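Local coordinates for uncharacterized protein (Aeropyrum pernix, PDB 3P1Z), which is of unknown function but is related to tRNA-splicing endonucleases and may bind nucleic acid and cleave tRNA at introns, at residues Gly64-Gly68 and Trp69-Val73; Asp84-Leu87 and Val88-Leu92. All blocks are in the same frame, centred on the assembly; numbering follows the deposited sequence.

Followed from the N terminus, the chain leaves helix 49-57, runs through a loop and meets contact 1 (64-68 with 69-73), where that loop turns into helix 68-79 of the SEN2-like N-terminal domain. The chain completes helix 68-79, makes a short turn and enters helix 83-95 of the catalytic-type C-terminal domain, where contact 2 (84-87 with 88-92) lies. Both contacts are local, between neighbours a turn apart; they follow in series, neither enclosing nor crossing the other. Their centres lie about 17 Å apart, yet the two helices touch: W69 CH2 approaches F90 CE2 at 3.4 Å, the ring planes about 75° apart, and packs on L87, joining the two family regions.

Contact 1: residues Gly64-Gly68 and Trp69-Val73; sequences GETRG and WAAAV
T66 lies against A70 and A71 at the N-terminal end of helix 68-79, where the loop leading out of helix 49-57 becomes the first turn of a helix in the SEN2-like N-terminal domain. The T66 side chain leaves the backbone with CB directed toward the helix and branches there. Its methyl, CG2, is placed anti to the backbone N and lies over the start of the turn: it comes 3.5 Å from A71 N and 3.6 Å from A70 C, and reaches the methyls of both alanines, A71 CB at 3.8 Å and A70 CB at 3.9 Å. The other branch, OG1, sits beside T66's own N and makes a weak hydrogen bond to E74 OE1, farther along the same helix. R67 has its CB bond directed away; its side chain touches C11 and C62, which form a disulfide, and its guanidinium makes a long, weak ion pair with E7 and a weak hydrogen bond to A9 O. G68 bends the chain into the helix with a positive phi (45°), a backbone conformation that glycine adopts readily. W69 points its CB bond away, and its side chain touches S57 of helix 49-57 and R94 of helix 83-95. A71 is buried, its methyl against A56 of helix 49-57 and M63 of the preceding loop. The N-H of A71 is shared between R67 O, weakly, and G68 O, whose carbonyl plane it approaches from above with an N-H...O angle of 133°; A72 N gives the i to i+4 bond, lying in that plane 2.9 Å from G68 O.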
ATOM      1  N   GLY A  64     -37.664   4.274  26.520  1.00 99.99           N
ATOM      2  CA  GLY A  64     -38.925   3.577  26.716  1.00 85.18           C
ATOM      3  C   GLY A  64     -38.669   2.287  27.464  1.00 91.47           C
ATOM      4  O   GLY A  64     -38.129   2.305  28.574  1.00 93.39           O
ATOM      5  N   GLU A  65     -39.045   1.170  26.844  1.00 97.83           N
ATOM      6  CA  GLU A  65     -38.754  -0.159  27.377  1.00 99.56           C
ATOM      7  C   GLU A  65     -37.515  -0.757  26.724  1.00 99.49           C
ATOM      8  O   GLU A  65     -37.156  -1.909  26.977  1.00104.89           O
ATOM      9  CB  GLU A  65     -39.954  -1.094  27.187  1.00 94.86           C
ATOM     10  CG  GLU A  65     -41.034  -0.895  28.223  1.00 97.47           C
ATOM     11  CD  GLU A  65     -40.470  -0.894  29.635  1.00103.82           C
ATOM     12  OE1 GLU A  65     -40.103  -1.986  30.134  1.00101.48           O
ATOM     13  OE2 GLU A  65     -40.396   0.201  30.243  1.00101.10           O
ATOM     14  N   THR A  66     -36.865   0.035  25.878  1.00 97.16           N
ATOM     15  CA  THR A  66     -35.689  -0.430  25.157  1.00 89.65           C
ATOM     16  C   THR A  66     -34.414  -0.004  25.873  1.00 81.64           C
ATOM     17  O   THR A  66     -34.286   1.144  26.297  1.00 83.08           O
ATOM     18  CB  THR A  66     -35.689   0.088  23.708  1.00 88.49           C
ATOM     19  OG1 THR A  66     -36.911  -0.303  23.071  1.00 90.16           O
ATOM     20  CG2 THR A  66     -34.521  -0.492  22.937  1.00 90.61           C
ATOM     21  N   ARG A  67     -33.479  -0.934  26.028  1.00 78.72           N
ATOM     22  CA  ARG A  67     -32.227  -0.617  26.701  1.00 83.75           C
ATOM     23  C   ARG A  67     -30.990  -0.795  25.825  1.00 78.48           C
ATOM     24  O   ARG A  67     -31.057  -1.347  24.726  1.00 74.52           O
ATOM     25  CB  ARG A  67     -32.062  -1.453  27.969  1.00 86.50           C
ATOM     26  CG  ARG A  67     -33.107  -1.217  29.021  1.00 87.57           C
ATOM     27  CD  ARG A  67     -32.508  -1.480  30.392  1.00100.85           C
ATOM     28  NE  ARG A  67     -33.512  -1.414  31.448  1.00108.20           N
ATOM     29  CZ  ARG A  67     -33.261  -1.590  32.742  1.00106.48           C
ATOM     30  NH1 ARG A  67     -32.020  -1.845  33.158  1.00104.09           N
ATOM     31  NH2 ARG A  67     -34.257  -1.510  33.617  1.00104.61           N
ATOM     32  N   GLY A  68     -29.863  -0.309  26.340  1.00 74.21           N
ATOM     33  CA  GLY A  68     -28.561  -0.542  25.753  1.00 67.55           C
ATOM     34  C   GLY A  68     -28.486  -0.364  24.249  1.00 69.45           C
ATOM     35  O   GLY A  68     -29.164   0.479  23.672  1.00 67.37           O
ATOM     36  N   TRP A  69     -27.653  -1.182  23.618  1.00 74.54           N
ATOM     37  CA  TRP A  69     -27.338  -1.045  22.201  1.00 64.90           C
ATOM     38  C   TRP A  69     -28.550  -1.164  21.294  1.00 63.51           C
ATOM     39  O   TRP A  69     -28.562  -0.612  20.200  1.00 71.93           O
ATOM     40  CB  TRP A  69     -26.236  -2.030  21.799  1.00 58.66           C
ATOM     41  CG  TRP A  69     -24.893  -1.520  22.166  1.00 58.23           C
ATOM     42  CD1 TRP A  69     -24.241  -1.680  23.359  1.00 61.25           C
ATOM     43  CD2 TRP A  69     -24.038  -0.734  21.348  1.00 62.37           C
ATOM     44  NE1 TRP A  69     -23.024  -1.051  23.324  1.00 55.45           N
ATOM     45  CE2 TRP A  69     -22.876  -0.458  22.099  1.00 63.92           C
ATOM     46  CE3 TRP A  69     -24.138  -0.238  20.049  1.00 58.57           C
ATOM     47  CZ2 TRP A  69     -21.818   0.295  21.582  1.00 64.16           C
ATOM     48  CZ3 TRP A  69     -23.094   0.502  19.547  1.00 61.20           C
ATOM     49  CH2 TRP A  69     -21.946   0.761  20.307  1.00 56.68           C
ATOM     50  N   ALA A  70     -29.568  -1.881  21.744  1.00 61.64           N
ATOM     51  CA  ALA A  70     -30.823  -1.929  21.016  1.00 64.49           C
ATOM     52  C   ALA A  70     -31.470  -0.545  21.049  1.00 70.33           C
ATOM     53  O   ALA A  70     -32.226  -0.177  20.146  1.00 68.31           O
ATOM     54  CB  ALA A  70     -31.741  -2.963  21.621  1.00 68.78           C
ATOM     55  N   ALA A  71     -31.167   0.227  22.090  1.00 68.21           N
ATOM     56  CA  ALA A  71     -31.659   1.600  22.187  1.00 70.91           C
ATOM     57  C   ALA A  71     -30.763   2.540  21.386  1.00 66.53           C
ATOM     58  O   ALA A  71     -31.234   3.502  20.771  1.00 62.77           O
ATOM     59  CB  ALA A  71     -31.741   2.051  23.641  1.00 68.95           C
ATOM     60  N   ALA A  72     -29.467   2.250  21.396  1.00 69.33           N
ATOM     61  CA  ALA A  72     -28.501   3.032  20.632  1.00 70.71           C
ATOM     62  C   ALA A  72     -28.855   2.958  19.153  1.00 64.15           C
ATOM     63  O   ALA A  72     -28.998   3.975  18.476  1.00 60.45           O
ATOM     64  CB  ALA A  72     -27.082   2.521  20.877  1.00 65.35           C
ATOM     65  N   VAL A  73     -29.017   1.736  18.670  1.00 64.63           N
ATOM     66  CA  VAL A  73     -29.426   1.509  17.302  1.00 64.91           C
ATOM     67  C   VAL A  73     -30.716   2.251  16.990  1.00 64.58           C
ATOM     68  O   VAL A  73     -30.959   2.610  15.848  1.00 70.12           O
ATOM     69  CB  VAL A  73     -29.615   0.001  17.030  1.00 60.69           C
ATOM     70  CG1 VAL A  73     -30.325  -0.234  15.695  1.00 49.27           C
ATOM     71  CG2 VAL A  73     -28.265  -0.696  17.071  1.00 62.70           C
TER

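Contact 2: residues Asp84-Leu87 and Val88-Leu92; sequences DTAL and VYFDL
With chi1 of -64°, which sets CG anti to its own carbonyl carbon, the F90 side chain leans back along helix 83-95 and lays one ring face over the carbonyl of A86: A86 C stands 3.9 Å above the ring plane, over its centre, and A86 O sits nearer over the same face while accepting from F90 N. From the same residue A86 CB approaches the far end of the ring, CZ, at 4.3 Å, and L87 CD2 comes to 4.4 Å from F90 CD2. V88 CG2, anti to the carbonyl carbon and beside the backbone N, lies 3.4 Å from D84 O, while V88 itself packs on strands 146-152 and 158-166. Under these side chains run the i to i+4 bonds of an alpha helix, V88 N to D84 O, Y89 N to T85 O, F90 N to A86 O and D91 N to L87 O; the last is nearly straight, at 174°. F90 also meets A53 and S57 of helix 49-57, and an alanine here would probably uncover the A86 carbonyl and leave W69, A53 and S57 without the ring they pack against. T85 OG1 bonds to S82, Y89 OH to E51; D91 bridges to K95 one turn on in the same helix and bonds to Y160 of strand 158-166. The buried D84 carboxylate, bonded to S123, is probably kept charged by the basic side chain of another chain with which it forms a salt bridge, so the helix carries a polar link between subunits beside its apolar contacts.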
ATOM      1  N   ASP A  84     -20.645   4.902  11.964  1.00 50.68           N
ATOM      2  CA  ASP A  84     -19.233   5.112  12.260  1.00 47.69           C
ATOM      3  C   ASP A  84     -18.982   6.357  13.110  1.00 48.65           C
ATOM      4  O   ASP A  84     -18.267   6.276  14.098  1.00 48.43           O
ATOM      5  CB  ASP A  84     -18.399   5.147  10.986  1.00 43.94           C
ATOM      6  CG  ASP A  84     -18.257   3.792  10.343  1.00 42.97           C
ATOM      7  OD1 ASP A  84     -18.339   2.762  11.047  1.00 43.94           O
ATOM      8  OD2 ASP A  84     -18.043   3.765   9.119  1.00 41.92           O
ATOM      9  N   THR A  85     -19.564   7.497  12.725  1.00 48.06           N
ATOM     10  CA  THR A  85     -19.434   8.742  13.502  1.00 47.26           C
ATOM     11  C   THR A  85     -19.747   8.484  14.970  1.00 51.38           C
ATOM     12  O   THR A  85     -19.039   8.947  15.863  1.00 49.47           O
ATOM     13  CB  THR A  85     -20.425   9.836  13.042  1.00 50.57           C
ATOM     14  OG1 THR A  85     -20.540   9.855  11.616  1.00 48.35           O
ATOM     15  CG2 THR A  85     -19.992  11.193  13.533  1.00 38.99           C
ATOM     16  N   ALA A  86     -20.845   7.760  15.190  1.00 56.36           N
ATOM     17  CA  ALA A  86     -21.345   7.394  16.517  1.00 56.42           C
ATOM     18  C   ALA A  86     -20.319   6.584  17.292  1.00 55.09           C
ATOM     19  O   ALA A  86     -20.157   6.741  18.505  1.00 50.73           O
ATOM     20  CB  ALA A  86     -22.624   6.592  16.380  1.00 49.73           C
ATOM     21  N   LEU A  87     -19.653   5.686  16.574  1.00 56.89           N
ATOM     22  CA  LEU A  87     -18.609   4.859  17.154  1.00 55.59           C
ATOM     23  C   LEU A  87     -17.432   5.733  17.575  1.00 54.29           C
ATOM     24  O   LEU A  87     -16.979   5.635  18.720  1.00 57.39           O
ATOM     25  CB  LEU A  87     -18.174   3.748  16.183  1.00 52.24           C
ATOM     26  CG  LEU A  87     -19.223   2.650  15.949  1.00 56.34           C
ATOM     27  CD1 LEU A  87     -18.811   1.646  14.858  1.00 52.19           C
ATOM     28  CD2 LEU A  87     -19.524   1.939  17.266  1.00 54.45           C
ATOM     29  N   VAL A  88     -16.961   6.601  16.673  1.00 46.74           N
ATOM     30  CA  VAL A  88     -15.814   7.468  16.959  1.00 49.15           C
ATOM     31  C   VAL A  88     -16.147   8.402  18.090  1.00 54.97           C
ATOM     32  O   VAL A  88     -15.267   8.858  18.826  1.00 54.46           O
ATOM     33  CB  VAL A  88     -15.436   8.364  15.765  1.00 48.61           C
ATOM     34  CG1 VAL A  88     -14.234   9.221  16.120  1.00 40.57           C
ATOM     35  CG2 VAL A  88     -15.161   7.525  14.536  1.00 48.53           C
ATOM     36  N   TYR A  89     -17.435   8.703  18.183  1.00 53.13           N
ATOM     37  CA  TYR A  89     -17.980   9.523  19.243  1.00 55.78           C
ATOM     38  C   TYR A  89     -17.883   8.755  20.542  1.00 57.45           C
ATOM     39  O   TYR A  89     -17.275   9.225  21.502  1.00 60.01           O
ATOM     40  CB  TYR A  89     -19.439   9.821  18.941  1.00 54.44           C
ATOM     41  CG  TYR A  89     -20.086  10.798  19.874  1.00 56.24           C
ATOM     42  CD1 TYR A  89     -20.319  12.103  19.474  1.00 62.27           C
ATOM     43  CD2 TYR A  89     -20.481  10.420  21.150  1.00 57.29           C
ATOM     44  CE1 TYR A  89     -20.927  13.013  20.319  1.00 61.38           C
ATOM     45  CE2 TYR A  89     -21.089  11.323  22.000  1.00 59.75           C
ATOM     46  CZ  TYR A  89     -21.304  12.618  21.577  1.00 62.13           C
ATOM     47  OH  TYR A  89     -21.897  13.540  22.397  1.00 64.73           O
ATOM     48  N   PHE A  90     -18.479   7.568  20.568  1.00 56.01           N
ATOM     49  CA  PHE A  90     -18.470   6.756  21.777  1.00 54.63           C
ATOM     50  C   PHE A  90     -17.050   6.627  22.286  1.00 54.87           C
ATOM     51  O   PHE A  90     -16.774   6.906  23.451  1.00 51.66           O
ATOM     52  CB  PHE A  90     -19.030   5.358  21.525  1.00 55.58           C
ATOM     53  CG  PHE A  90     -20.471   5.336  21.131  1.00 55.35           C
ATOM     54  CD1 PHE A  90     -21.255   6.466  21.237  1.00 63.06           C
ATOM     55  CD2 PHE A  90     -21.052   4.167  20.678  1.00 58.60           C
ATOM     56  CE1 PHE A  90     -22.583   6.438  20.864  1.00 64.52           C
ATOM     57  CE2 PHE A  90     -22.383   4.130  20.318  1.00 60.04           C
ATOM     58  CZ  PHE A  90     -23.151   5.267  20.411  1.00 61.03           C
ATOM     59  N   ASP A  91     -16.165   6.182  21.396  1.00 56.41           N
ATOM     60  CA  ASP A  91     -14.750   6.036  21.692  1.00 53.64           C
ATOM     61  C   ASP A  91     -14.271   7.311  22.356  1.00 57.57           C
ATOM     62  O   ASP A  91     -13.669   7.277  23.430  1.00 54.36           O
ATOM     63  CB  ASP A  91     -13.970   5.800  20.396  1.00 52.07           C
ATOM     64  CG  ASP A  91     -12.579   5.218  20.634  1.00 58.98           C
ATOM     65  OD1 ASP A  91     -12.471   4.027  21.000  1.00 62.82           O
ATOM     66  OD2 ASP A  91     -11.588   5.949  20.435  1.00 57.94           O
ATOM     67  N   LEU A  92     -14.564   8.444  21.725  1.00 57.58           N
ATOM     68  CA  LEU A  92     -14.139   9.734  22.255  1.00 55.18           C
ATOM     69  C   LEU A  92     -14.791  10.072  23.595  1.00 59.26           C
ATOM     70  O   LEU A  92     -14.137  10.620  24.489  1.00 62.39           O
ATOM     71  CB  LEU A  92     -14.364  10.851  21.228  1.00 59.32           C
ATOM     72  CG  LEU A  92     -13.438  10.847  19.992  1.00 60.57           C
ATOM     73  CD1 LEU A  92     -13.885  11.908  18.978  1.00 53.79           C
ATOM     74  CD2 LEU A  92     -11.946  11.006  20.359  1.00 46.23           C
TER